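Local coordinates for Poly(A) RNA polymerase protein 2 (Saccharomyces cerevisiae, PDB 3NYB), which probably adds poly(A) tails to RNA as the polymerase subunit of the TRAMP surveillance complex, working as a heterodimer with the zinc-knuckle protein Air2p, at residues F293-N298 / G318-Y323; T297-E302 / L312-L317. The protein carries 1 engineered substitution. One frame throughout, in Å; residues are numbered along the deposited sequence.

Contact 1: residues F293-N298 / G318-Y323; sequences FDLLTN and GNVIKY
N319 makes the first and looser touch of the 318-323 tail on helix 282-304: its amide oxygen OD1 lies 4.4 Å from CD2 of L295. That is a van der Waals brush at the margin of the contact, with no polar bond in it. V320 follows and contributes the largest share of the 184 Å² buried between the segments, 77 Å². Its CA is 6.4 Å from the CA of L295, the closest backbone pairing, and its side chain is directed at the helix. With CG1 anti to the backbone N (chi1 -178°), the other methyl, CG2, is the branch presented to two successive leucines. CG2 meets CB of L295 at 3.6 Å, touching that residue at the root of its side chain and not at its methyl ends. It also meets CD2 of L296 at 3.4 Å, and here the end of the leucine does the touching. L296 leaves its backbone across the direction of the tail, but CD2 swings back far enough to lie 4.0 Å from CB of V320 as well. The side chains of L296 and V320 cross at about a right angle, and the valine meets the leucine through CG2 and, more distantly, CB. These contacts are wholly apolar, and the evidence is of one valine methyl lodged against the L295-L296 pair.

Beyond V320 the chain leaves helix 282-304 for other helices of the fold. I321 packs on F28 of helix 17-31 and on Q169 of helix 160-173, while V320 itself also touches F170 of the latter. On the other side of the contact L296 reaches L218 and F222 of helix 214-228, so that V320 and L296 together bridge helices 160-173 and 214-228.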
ATOM      1  N   PHE A 293      12.517  -2.258   6.130  1.00 36.53           N
ATOM      2  CA  PHE A 293      13.610  -1.300   6.179  1.00 38.79           C
ATOM      3  C   PHE A 293      14.946  -1.994   6.476  1.00 40.34           C
ATOM      4  O   PHE A 293      15.918  -1.813   5.746  1.00 46.26           O
ATOM      5  CB  PHE A 293      13.313  -0.252   7.243  1.00 31.14           C
ATOM      6  CG  PHE A 293      14.416   0.717   7.452  1.00 46.19           C
ATOM      7  CD1 PHE A 293      14.395   1.949   6.826  1.00 55.04           C
ATOM      8  CD2 PHE A 293      15.482   0.403   8.276  1.00 59.38           C
ATOM      9  CE1 PHE A 293      15.415   2.853   7.015  1.00 60.83           C
ATOM     10  CE2 PHE A 293      16.507   1.298   8.469  1.00 59.61           C
ATOM     11  CZ  PHE A 293      16.474   2.528   7.838  1.00 66.29           C
ATOM     12  N   ASP A 294      14.992  -2.788   7.544  1.00 40.29           N
ATOM     13  CA  ASP A 294      16.216  -3.491   7.921  1.00 47.17           C
ATOM     14  C   ASP A 294      16.743  -4.332   6.768  1.00 56.71           C
ATOM     15  O   ASP A 294      17.934  -4.291   6.459  1.00 60.94           O
ATOM     16  CB  ASP A 294      15.983  -4.383   9.141  1.00 51.88           C
ATOM     17  CG  ASP A 294      15.805  -3.590  10.422  1.00 68.51           C
ATOM     18  OD1 ASP A 294      15.677  -2.349  10.349  1.00 80.63           O
ATOM     19  OD2 ASP A 294      15.790  -4.210  11.507  1.00 68.57           O
ATOM     20  N   LEU A 295      15.849  -5.091   6.136  1.00 46.80           N
ATOM     21  CA  LEU A 295      16.224  -5.981   5.041  1.00 41.12           C
ATOM     22  C   LEU A 295      16.759  -5.220   3.831  1.00 43.68           C
ATOM     23  O   LEU A 295      17.829  -5.545   3.312  1.00 36.05           O
ATOM     24  CB  LEU A 295      15.035  -6.850   4.633  1.00 44.75           C
ATOM     25  CG  LEU A 295      14.637  -7.987   5.583  1.00 40.93           C
ATOM     26  CD1 LEU A 295      13.159  -8.332   5.469  1.00 43.50           C
ATOM     27  CD2 LEU A 295      15.484  -9.212   5.327  1.00 36.56           C
ATOM     28  N   LEU A 296      16.015  -4.205   3.394  1.00 38.99           N
ATOM     29  CA  LEU A 296      16.410  -3.389   2.242  1.00 41.40           C
ATOM     30  C   LEU A 296      17.747  -2.680   2.446  1.00 50.93           C
ATOM     31  O   LEU A 296      18.636  -2.757   1.593  1.00 41.93           O
ATOM     32  CB  LEU A 296      15.340  -2.348   1.914  1.00 35.27           C
ATOM     33  CG  LEU A 296      13.986  -2.843   1.411  1.00 36.47           C
ATOM     34  CD1 LEU A 296      13.036  -1.661   1.306  1.00 46.26           C
ATOM     35  CD2 LEU A 296      14.113  -3.543   0.071  1.00 32.54           C
ATOM     36  N   THR A 297      17.874  -1.982   3.574  1.00 52.67           N
ATOM     37  CA  THR A 297      19.090  -1.240   3.886  1.00 47.47           C
ATOM     38  C   THR A 297      20.283  -2.172   4.066  1.00 53.83           C
ATOM     39  O   THR A 297      21.368  -1.903   3.546  1.00 58.93           O
ATOM     40  CB  THR A 297      18.921  -0.364   5.138  1.00 46.95           C
ATOM     41  OG1 THR A 297      18.724  -1.196   6.288  1.00 57.72           O
ATOM     42  CG2 THR A 297      17.728   0.562   4.978  1.00 43.22           C
ATOM     43  N   ASN A 298      20.089  -3.266   4.797  1.00 49.06           N
ATOM     44  CA  ASN A 298      21.169  -4.230   4.996  1.00 54.97           C
ATOM     45  C   ASN A 298      21.651  -4.765   3.669  1.00 55.69           C
ATOM     46  O   ASN A 298      22.849  -4.877   3.428  1.00 57.79           O
ATOM     47  CB  ASN A 298      20.713  -5.395   5.869  1.00 56.46           C
ATOM     48  CG  ASN A 298      20.723  -5.054   7.333  1.00 62.64           C
ATOM     49  OD1 ASN A 298      21.386  -4.105   7.756  1.00 59.76           O
ATOM     50  ND2 ASN A 298      19.982  -5.819   8.120  1.00 66.01           N
ATOM     51  N   GLY A 318      13.943  -9.040  -4.032  1.00 39.52           N
ATOM     52  CA  GLY A 318      13.576 -10.447  -3.997  1.00 55.23           C
ATOM     53  C   GLY A 318      13.243 -11.055  -2.644  1.00 58.00           C
ATOM     54  O   GLY A 318      12.249 -11.770  -2.517  1.00 53.65           O
ATOM     55  N   ASN A 319      14.078 -10.805  -1.639  1.00 61.26           N
ATOM     56  CA  ASN A 319      13.865 -11.406  -0.331  1.00 55.48           C
ATOM     57  C   ASN A 319      12.951 -10.572   0.576  1.00 47.44           C
ATOM     58  O   ASN A 319      12.453 -11.060   1.589  1.00 46.89           O
ATOM     59  CB  ASN A 319      15.200 -11.713   0.352  1.00 64.67           C
ATOM     60  CG  ASN A 319      15.041 -12.647   1.552  1.00 77.44           C
ATOM     61  OD1 ASN A 319      14.305 -12.348   2.489  1.00 88.98           O
ATOM     62  ND2 ASN A 319      15.733 -13.777   1.525  1.00 69.86           N
ATOM     63  N   VAL A 320      12.706  -9.315   0.216  1.00 42.21           N
ATOM     64  CA  VAL A 320      11.842  -8.483   1.072  1.00 41.76           C
ATOM     65  C   VAL A 320      10.364  -8.784   0.802  1.00 46.77           C
ATOM     66  O   VAL A 320       9.600  -9.158   1.709  1.00 44.55           O
ATOM     67  CB  VAL A 320      12.155  -6.961   0.965  1.00 37.62           C
ATOM     68  CG1 VAL A 320      11.276  -6.146   1.899  1.00 36.51           C
ATOM     69  CG2 VAL A 320      13.616  -6.689   1.310  1.00 44.99           C
ATOM     70  N   ILE A 321       9.963  -8.556  -0.449  1.00 53.65           N
ATOM     71  CA  ILE A 321       8.701  -9.059  -0.984  1.00 54.86           C
ATOM     72  C   ILE A 321       8.919 -10.555  -1.080  1.00 60.27           C
ATOM     73  O   ILE A 321      10.086 -10.996  -1.034  1.00 78.75           O
ATOM     74  CB  ILE A 321       8.476  -8.569  -2.415  1.00 56.34           C
ATOM     75  CG1 ILE A 321       9.479  -9.228  -3.367  1.00 70.20           C
ATOM     76  CG2 ILE A 321       8.636  -7.078  -2.501  1.00 55.20           C
ATOM     77  CD1 ILE A 321       9.325  -8.821  -4.839  1.00 63.82           C
ATOM     78  N   LYS A 322       7.866 -11.358  -1.210  1.00 38.71           N
ATOM     79  CA  LYS A 322       8.149 -12.779  -1.456  1.00 42.82           C
ATOM     80  C   LYS A 322       7.815 -13.171  -2.877  1.00 48.24           C
ATOM     81  O   LYS A 322       8.692 -13.268  -3.739  1.00 62.65           O
ATOM     82  CB  LYS A 322       7.445 -13.689  -0.472  1.00 44.84           C
ATOM     83  CG  LYS A 322       8.163 -13.752   0.869  1.00 50.97           C
ATOM     84  CD  LYS A 322       9.598 -13.283   0.750  1.00 41.34           C
ATOM     85  CE  LYS A 322      10.460 -13.866   1.866  1.00 54.83           C
ATOM     86  NZ  LYS A 322      11.197 -15.101   1.464  1.00 58.78           N
ATOM     87  N   TYR A 323       6.536 -13.413  -3.104  1.00 47.91           N
ATOM     88  CA  TYR A 323       5.979 -13.498  -4.455  1.00 55.56           C
ATOM     89  C   TYR A 323       5.797 -14.924  -4.999  1.00 42.33           C
ATOM     90  O   TYR A 323       6.773 -15.624  -5.274  1.00 42.42           O
ATOM     91  CB  TYR A 323       6.721 -12.597  -5.472  1.00 38.64           C
ATOM     92  CG  TYR A 323       5.911 -12.534  -6.739  1.00 39.96           C
ATOM     93  CD1 TYR A 323       4.777 -11.742  -6.807  1.00 33.27           C
ATOM     94  CD2 TYR A 323       6.198 -13.360  -7.818  1.00 33.46           C
ATOM     95  CE1 TYR A 323       3.982 -11.721  -7.936  1.00 43.64           C
ATOM     96  CE2 TYR A 323       5.407 -13.344  -8.961  1.00 25.68           C
ATOM     97  CZ  TYR A 323       4.298 -12.518  -9.011  1.00 39.48           C
ATOM     98  OH  TYR A 323       3.493 -12.481 -10.128  1.00 50.28           O
TER

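Contact 2: residues T297-E302 / L312-L317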
ATOM      1  N   THR A 297      17.874  -1.982   3.574  1.00 52.67           N
ATOM      2  CA  THR A 297      19.090  -1.240   3.886  1.00 47.47           C
ATOM      3  C   THR A 297      20.283  -2.172   4.066  1.00 53.83           C
ATOM      4  O   THR A 297      21.368  -1.903   3.546  1.00 58.93           O
ATOM      5  CB  THR A 297      18.921  -0.364   5.138  1.00 46.95           C
ATOM      6  OG1 THR A 297      18.724  -1.196   6.288  1.00 57.72           O
ATOM      7  CG2 THR A 297      17.728   0.562   4.978  1.00 43.22           C
ATOM      8  N   ASN A 298      20.089  -3.266   4.797  1.00 49.06           N
ATOM      9  CA  ASN A 298      21.169  -4.230   4.996  1.00 54.97           C
ATOM     10  C   ASN A 298      21.651  -4.765   3.669  1.00 55.69           C
ATOM     11  O   ASN A 298      22.849  -4.877   3.428  1.00 57.79           O
ATOM     12  CB  ASN A 298      20.713  -5.395   5.869  1.00 56.46           C
ATOM     13  CG  ASN A 298      20.723  -5.054   7.333  1.00 62.64           C
ATOM     14  OD1 ASN A 298      21.386  -4.105   7.756  1.00 59.76           O
ATOM     15  ND2 ASN A 298      19.982  -5.819   8.120  1.00 66.01           N
ATOM     16  N   ARG A 299      20.691  -5.099   2.815  1.00 56.58           N
ATOM     17  CA  ARG A 299      20.967  -5.591   1.475  1.00 54.57           C
ATOM     18  C   ARG A 299      21.785  -4.578   0.676  1.00 51.51           C
ATOM     19  O   ARG A 299      22.787  -4.926   0.048  1.00 44.45           O
ATOM     20  CB  ARG A 299      19.647  -5.899   0.766  1.00 45.72           C
ATOM     21  CG  ARG A 299      19.772  -6.418  -0.656  1.00 44.20           C
ATOM     22  CD  ARG A 299      20.620  -7.667  -0.730  1.00 46.26           C
ATOM     23  NE  ARG A 299      20.308  -8.466  -1.905  1.00 45.41           N
ATOM     24  CZ  ARG A 299      20.773  -9.691  -2.107  1.00 50.55           C
ATOM     25  NH1 ARG A 299      21.583 -10.237  -1.209  1.00 52.80           N
ATOM     26  NH2 ARG A 299      20.431 -10.369  -3.203  1.00 43.95           N
ATOM     27  N   CYS A 300      21.359  -3.322   0.702  1.00 50.55           N
ATOM     28  CA  CYS A 300      22.091  -2.273   0.009  1.00 48.18           C
ATOM     29  C   CYS A 300      23.550  -2.199   0.462  1.00 60.96           C
ATOM     30  O   CYS A 300      24.455  -2.106  -0.366  1.00 71.38           O
ATOM     31  CB  CYS A 300      21.394  -0.928   0.190  1.00 47.40           C
ATOM     32  SG  CYS A 300      19.877  -0.758  -0.777  1.00 50.64           S
ATOM     33  N   PHE A 301      23.783  -2.237   1.772  1.00 59.87           N
ATOM     34  CA  PHE A 301      25.150  -2.240   2.276  1.00 46.42           C
ATOM     35  C   PHE A 301      25.881  -3.444   1.692  1.00 54.60           C
ATOM     36  O   PHE A 301      26.971  -3.317   1.134  1.00 61.95           O
ATOM     37  CB  PHE A 301      25.182  -2.302   3.804  1.00 42.73           C
ATOM     38  CG  PHE A 301      24.552  -1.118   4.482  1.00 55.78           C
ATOM     39  CD1 PHE A 301      23.740  -1.293   5.591  1.00 59.25           C
ATOM     40  CD2 PHE A 301      24.768   0.166   4.016  1.00 65.85           C
ATOM     41  CE1 PHE A 301      23.157  -0.210   6.224  1.00 58.56           C
ATOM     42  CE2 PHE A 301      24.188   1.253   4.646  1.00 64.03           C
ATOM     43  CZ  PHE A 301      23.381   1.064   5.751  1.00 58.00           C
ATOM     44  N   GLU A 302      25.253  -4.610   1.810  1.00 54.91           N
ATOM     45  CA  GLU A 302      25.840  -5.874   1.369  1.00 56.03           C
ATOM     46  C   GLU A 302      26.315  -5.877  -0.085  1.00 59.92           C
ATOM     47  O   GLU A 302      27.321  -6.504  -0.404  1.00 65.89           O
ATOM     48  CB  GLU A 302      24.861  -7.026   1.598  1.00 59.55           C
ATOM     49  CG  GLU A 302      25.401  -8.386   1.184  1.00 73.89           C
ATOM     50  CD  GLU A 302      24.344  -9.478   1.221  1.00 87.31           C
ATOM     51  OE1 GLU A 302      23.138  -9.150   1.230  1.00 86.06           O
ATOM     52  OE2 GLU A 302      24.722 -10.668   1.237  1.00 96.84           O
ATOM     53  N   LEU A 312      26.267  -9.667 -10.026  1.00 53.99           N
ATOM     54  CA  LEU A 312      25.656 -10.211 -11.233  1.00 52.85           C
ATOM     55  C   LEU A 312      24.419 -11.046 -10.921  1.00 51.15           C
ATOM     56  O   LEU A 312      24.461 -11.970 -10.104  1.00 54.45           O
ATOM     57  CB  LEU A 312      26.666 -11.049 -12.021  1.00 53.29           C
ATOM     58  CG  LEU A 312      26.225 -11.369 -13.451  1.00 57.45           C
ATOM     59  CD1 LEU A 312      25.939 -10.071 -14.201  1.00 48.51           C
ATOM     60  CD2 LEU A 312      27.250 -12.222 -14.202  1.00 60.23           C
ATOM     61  N   GLY A 313      23.316 -10.698 -11.573  1.00 47.30           N
ATOM     62  CA  GLY A 313      22.063 -11.420 -11.439  1.00 47.52           C
ATOM     63  C   GLY A 313      21.436 -11.415 -10.057  1.00 49.08           C
ATOM     64  O   GLY A 313      20.675 -12.323  -9.724  1.00 52.87           O
ATOM     65  N   LYS A 314      21.742 -10.405  -9.248  1.00 39.31           N
ATOM     66  CA  LYS A 314      21.204 -10.357  -7.895  1.00 42.62           C
ATOM     67  C   LYS A 314      19.955  -9.502  -7.818  1.00 36.85           C
ATOM     68  O   LYS A 314      19.674  -8.721  -8.716  1.00 38.49           O
ATOM     69  CB  LYS A 314      22.247  -9.887  -6.878  1.00 45.71           C
ATOM     70  CG  LYS A 314      23.295 -10.933  -6.571  1.00 53.45           C
ATOM     71  CD  LYS A 314      22.685 -12.326  -6.561  1.00 68.17           C
ATOM     72  CE  LYS A 314      23.768 -13.392  -6.482  1.00 78.54           C
ATOM     73  NZ  LYS A 314      24.621 -13.179  -5.284  1.00 79.61           N
ATOM     74  N   SER A 315      19.205  -9.675  -6.735  1.00 40.77           N
ATOM     75  CA  SER A 315      17.941  -8.990  -6.557  1.00 27.64           C
ATOM     76  C   SER A 315      17.868  -8.350  -5.189  1.00 33.78           C
ATOM     77  O   SER A 315      18.083  -9.012  -4.176  1.00 53.16           O
ATOM     78  CB  SER A 315      16.786  -9.969  -6.703  1.00 26.30           C
ATOM     79  OG  SER A 315      15.579  -9.336  -6.345  1.00 32.49           O
ATOM     80  N   ILE A 316      17.560  -7.058  -5.167  1.00 37.32           N
ATOM     81  CA  ILE A 316      17.405  -6.327  -3.916  1.00 39.47           C
ATOM     82  C   ILE A 316      16.038  -6.620  -3.296  1.00 43.95           C
ATOM     83  O   ILE A 316      15.954  -6.992  -2.121  1.00 49.95           O
ATOM     84  CB  ILE A 316      17.519  -4.812  -4.132  1.00 39.21           C
ATOM     85  CG1 ILE A 316      18.914  -4.423  -4.596  1.00 45.52           C
ATOM     86  CG2 ILE A 316      17.189  -4.073  -2.859  1.00 39.91           C
ATOM     87  CD1 ILE A 316      19.015  -2.964  -4.996  1.00 44.83           C
ATOM     88  N   LEU A 317      14.984  -6.447  -4.097  1.00 36.24           N
ATOM     89  CA  LEU A 317      13.607  -6.666  -3.661  1.00 32.07           C
ATOM     90  C   LEU A 317      13.335  -8.123  -3.291  1.00 40.44           C
ATOM     91  O   LEU A 317      12.590  -8.399  -2.352  1.00 44.99           O
ATOM     92  CB  LEU A 317      12.611  -6.244  -4.743  1.00 24.61           C
ATOM     93  CG  LEU A 317      12.419  -4.790  -5.112  1.00 30.59           C
ATOM     94  CD1 LEU A 317      11.486  -4.679  -6.317  1.00 26.27           C
ATOM     95  CD2 LEU A 317      11.844  -4.050  -3.930  1.00 24.31           C
TER
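An antiparallel pairing of a helix with the irregular chain that returns along it defines this contact: helix 282-304 ends, the short helix 308-311 follows, and residues 312-317 run back past R299. Two N-H groups of one guanidinium converge on the carbonyl oxygen of S315. NH2 of R299 lies 2.9 Å from S315 O, approaching from 42° above the carbonyl plane; NE of R299 adds a weak bond to the same S315 O at 3.2 Å. R299 first extends from the helix (chi1 180°) and then bends at chi2, which takes its guanidinium to S315 while CG passes 4.0 Å from CA of I316. NH1 faces back to its own helix and forms a salt bridge with E302 OE1 at 3.1 Å, which should limit rotation of the guanidinium. Replacing R299 with a leucine would probably leave S315 O without these two donors and the E302 carboxylate without its charged mate. S315 is held from its other end too, since its OG is hydrogen-bonded to E24 OE2, and I316 packs on W20 and L21 of the same helix, 17-31. Approaching the guanidinium obliquely, CB of K314 comes within 4.1 Å of NH2 of R299, while its NZ is hydrogen-bonded to D310 O.

In the fold
Contacts 1 and 2 are successive steps of one antiparallel run. As the closest CA pair moves from R299-I316 in contact 2 to L295-V320 in contact 1, the helix steps back four residues and the tail advances four, about one turn of helix 282-304. Their centres are 8 Å apart, and they join directly where CD2 of L296 lies 4.3 Å from CG2 of I316. The character changes along the run: hydrogen bonds beside some apolar packing at contact 2, apolar packing at contact 1. T297 and N298, common to both ranges, face the chain of Protein AIR2: T297 packs on its W25 and N298 OD1 bonds its R20. Helix 282-304 thus packs against the last residues of the crystallised fragment and also provides part of the Air2p interface.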